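Local coordinates for protein oxidoreductase (Ralstonia eutropha, PDB 3HJ9) that binds flavin mononucleotide and is probably an oxidoreductase of the nitroreductase family, built as a dimer, at residues 128-133 with 183-188. Residues are numbered along the deposited sequence; the frame is centred on the assembly and turned at random.
Sequences YQDFVG and VVRGWL. With FMN (flavin mononucleotide), chain C.
Asp-130 and Arg-185 are brought together by their torsions: the carboxylate of Asp-130 is set between its own backbone N and carbonyl carbon (chi1 63°), while the Arg-185 chain bends at chi3 (72°) to bring its guanidinium alongside. The grip is side-on. NE of Arg-185 donates to OD2 of Asp-130 (2.9 Å), nearly straight and in the guanidinium plane. NH2 of Arg-185 reaches OD1 of Asp-130 at 2.8 Å along a more bent path, tilted out of that plane. This salt bridge illustrates how a ligand-binding group is steadied from behind: the guanidinium backs the carboxylate that meets the flavin, while the backbone and CB of Arg-185 lie beside flavin O4. OD2 of Asp-130 also accepts the flavin N3-H, with N3 of FMN 2.9 Å away, so the carboxylate is held between the two donors. A water joins OD2, weakly, to the carbonyl O of Trp-187, whose own N donates to flavin O4 at 3.1 Å; the pyrimidine edge of the isoalloxazine is thus read from both segments.

Apolar contacts flank this polar centre. Val-132 lays CB over one face of the Arg-185 guanidinium, and its CG1 passes CG1 of Val-183 at 3.8 Å. Beyond the salt bridge, Trp-187 directs CE3 at the middle of the Tyr-128 ring in an edge-to-face pair, planes 72° apart; the backbone carbonyl carbon of Leu-188 lies at the ring's edge.

Arg-185 NH1 is held by Thr-210, and Trp-187 NE1 bonds to the hydroxyl of Tyr-89 of the second subunit, placing the site at the dimer interface. Strand 181-185 is the outermost strand of the sheet within this chain, antiparallel to 203-212, whereas the 128-133 segment begins with the short, weakly bonded strand 128-129, paired antiparallel with 11-12, and continues as loop.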
loop_
_atom_site.group_PDB
_atom_site.type_symbol
_atom_site.label_atom_id
_atom_site.label_comp_id
_atom_site.label_asym_id
_atom_site.label_seq_id
_atom_site.Cartn_x
_atom_site.Cartn_y
_atom_site.Cartn_z
ATOM N N TYR A 128 -5.963 17.306 12.650
ATOM C CA TYR A 128 -5.942 16.543 13.903
ATOM C C TYR A 128 -4.567 16.526 14.550
ATOM O O TYR A 128 -3.544 16.525 13.850
ATOM C CB TYR A 128 -6.401 15.117 13.667
ATOM C CG TYR A 128 -7.870 15.032 13.349
ATOM C CD1 TYR A 128 -8.312 14.969 12.022
ATOM C CD2 TYR A 128 -8.825 15.069 14.375
ATOM C CE1 TYR A 128 -9.681 14.889 11.720
ATOM C CE2 TYR A 128 -10.189 15.034 14.091
ATOM C CZ TYR A 128 -10.602 14.928 12.767
ATOM O OH TYR A 128 -11.913 14.848 12.481
ATOM N N GLN A 129 -4.570 16.487 15.881
ATOM C CA GLN A 129 -3.351 16.413 16.664
ATOM C C GLN A 129 -2.945 14.950 16.917
ATOM O O GLN A 129 -3.363 14.339 17.910
ATOM C CB GLN A 129 -3.488 17.203 17.969
ATOM C CG GLN A 129 -2.250 17.242 18.866
ATOM C CD GLN A 129 -1.003 17.725 18.139
ATOM O OE1 GLN A 129 -0.339 16.978 17.398
ATOM N NE2 GLN A 129 -0.660 18.977 18.381
ATOM N N ASP A 130 -2.132 14.424 16.005
ATOM C CA ASP A 130 -1.577 13.060 16.080
ATOM C C ASP A 130 -0.089 13.039 16.483
ATOM O O ASP A 130 0.591 12.042 16.278
ATOM C CB ASP A 130 -1.845 12.289 14.775
ATOM C CG ASP A 130 -1.161 12.904 13.559
ATOM O OD1 ASP A 130 -0.487 13.927 13.714
ATOM O OD2 ASP A 130 -1.325 12.373 12.429
ATOM N N PHE A 131 0.387 14.139 17.076
ATOM C CA PHE A 131 1.742 14.263 17.581
ATOM C C PHE A 131 2.854 14.004 16.540
ATOM O O PHE A 131 3.915 13.476 16.871
ATOM C CB PHE A 131 1.883 13.389 18.826
ATOM C CG PHE A 131 0.734 13.553 19.803
ATOM C CD1 PHE A 131 0.658 14.663 20.645
ATOM C CD2 PHE A 131 -0.316 12.610 19.837
ATOM C CE1 PHE A 131 -0.431 14.825 21.523
ATOM C CE2 PHE A 131 -1.390 12.755 20.708
ATOM C CZ PHE A 131 -1.440 13.860 21.581
ATOM N N VAL A 132 2.578 14.334 15.285
ATOM C CA VAL A 132 3.568 14.257 14.201
ATOM C C VAL A 132 4.138 15.677 14.097
ATOM O O VAL A 132 3.382 16.606 13.922
ATOM C CB VAL A 132 2.943 13.846 12.883
ATOM C CG1 VAL A 132 3.980 13.969 11.729
ATOM C CG2 VAL A 132 2.388 12.439 12.998
ATOM N N GLY A 133 5.447 15.839 14.213
ATOM C CA GLY A 133 6.061 17.168 14.172
ATOM C C GLY A 133 6.128 17.775 12.779
ATOM O O GLY A 133 5.797 17.128 11.775
ATOM N N VAL A 183 5.919 9.037 7.753
ATOM C CA VAL A 183 4.750 8.531 8.529
ATOM C C VAL A 183 3.499 8.828 7.721
ATOM O O VAL A 183 3.289 9.987 7.321
ATOM C CB VAL A 183 4.685 9.065 9.968
ATOM C CG1 VAL A 183 4.544 10.579 9.997
ATOM C CG2 VAL A 183 3.514 8.387 10.788
ATOM N N VAL A 184 2.769 7.770 7.338
ATOM C CA VAL A 184 1.499 7.898 6.646
ATOM C C VAL A 184 0.463 8.314 7.722
ATOM O O VAL A 184 0.547 7.895 8.899
ATOM C CB VAL A 184 1.091 6.590 5.873
ATOM C CG1 VAL A 184 0.776 5.415 6.831
ATOM C CG2 VAL A 184 -0.097 6.905 4.953
ATOM N N ARG A 185 -0.453 9.207 7.348
ATOM C CA ARG A 185 -1.473 9.743 8.265
ATOM C C ARG A 185 -2.820 9.710 7.573
ATOM O O ARG A 185 -2.971 10.252 6.461
ATOM C CB ARG A 185 -1.124 11.149 8.724
ATOM C CG ARG A 185 0.338 11.299 9.130
ATOM C CD ARG A 185 0.771 12.730 9.145
ATOM N NE ARG A 185 0.214 13.499 10.234
ATOM C CZ ARG A 185 0.422 14.805 10.406
ATOM N NH1 ARG A 185 1.179 15.496 9.558
ATOM N NH2 ARG A 185 -0.113 15.433 11.432
ATOM N N GLY A 186 -3.764 9.050 8.220
ATOM C CA GLY A 186 -5.128 8.855 7.748
ATOM C C GLY A 186 -6.138 9.648 8.517
ATOM O O GLY A 186 -7.279 9.713 8.104
ATOM N N TRP A 187 -5.745 10.189 9.669
ATOM C CA TRP A 187 -6.589 11.089 10.426
ATOM C C TRP A 187 -6.560 12.443 9.736
ATOM O O TRP A 187 -5.760 13.326 10.099
ATOM C CB TRP A 187 -6.136 11.202 11.876
ATOM C CG TRP A 187 -6.691 10.129 12.711
ATOM C CD1 TRP A 187 -6.171 8.895 12.935
ATOM C CD2 TRP A 187 -7.906 10.206 13.451
ATOM N NE1 TRP A 187 -6.977 8.202 13.814
ATOM C CE2 TRP A 187 -8.050 8.985 14.146
ATOM C CE3 TRP A 187 -8.869 11.208 13.624
ATOM C CZ2 TRP A 187 -9.138 8.720 14.965
ATOM C CZ3 TRP A 187 -9.971 10.946 14.463
ATOM C CH2 TRP A 187 -10.082 9.723 15.129
ATOM N N LEU A 188 -7.451 12.581 8.750
ATOM C CA LEU A 188 -7.600 13.796 7.947
ATOM C C LEU A 188 -8.996 14.362 8.084
ATOM O O LEU A 188 -9.950 13.607 8.005
ATOM C CB LEU A 188 -7.360 13.498 6.445
ATOM C CG LEU A 188 -6.027 12.887 5.987
ATOM C CD1 LEU A 188 -5.999 12.897 4.415
ATOM C CD2 LEU A 188 -4.821 13.630 6.561
HETATM N N1 FMN C . 0.230 7.622 12.348
HETATM C C2 FMN C . -0.047 8.872 12.869
HETATM O O2 FMN C . 0.744 9.409 13.649
HETATM N N3 FMN C . -1.217 9.524 12.489
HETATM C C4 FMN C . -2.125 8.918 11.629
HETATM O O4 FMN C . -3.151 9.544 11.324
HETATM C C4A FMN C . -1.844 7.646 11.103
HETATM N N5 FMN C . -2.721 7.025 10.234
HETATM C C5A FMN C . -2.404 5.805 9.659
HETATM C C6 FMN C . -3.315 5.254 8.764
HETATM C C7 FMN C . -3.045 4.009 8.175
HETATM C C7M FMN C . -4.035 3.419 7.209
HETATM C C8 FMN C . -1.876 3.309 8.495
HETATM C C8M FMN C . -1.607 1.969 7.880
HETATM C C9 FMN C . -0.963 3.858 9.415
HETATM C C9A FMN C . -1.214 5.115 10.010
HETATM N N10 FMN C . -0.344 5.736 10.909
HETATM C C10 FMN C . -0.657 6.991 11.467
HETATM C "C1'" FMN C . 0.983 5.133 11.279
HETATM C "C2'" FMN C . 0.900 4.082 12.353
HETATM O "O2'" FMN C . 0.632 4.669 13.611
HETATM C "C3'" FMN C . 2.223 3.327 12.359
HETATM O "O3'" FMN C . 2.287 2.574 11.166
HETATM C "C4'" FMN C . 2.283 2.422 13.604
HETATM O "O4'" FMN C . 2.634 3.267 14.695
HETATM C "C5'" FMN C . 3.273 1.273 13.479
HETATM O "O5'" FMN C . 4.568 1.858 13.354
HETATM P P FMN C . 5.494 1.481 12.111
HETATM O O1P FMN C . 5.511 0.005 11.810
HETATM O O2P FMN C . 4.956 2.207 10.891
HETATM O O3P FMN C . 6.910 1.949 12.448
HETATM O O HOH W 1 -3.364 13.755 11.337
#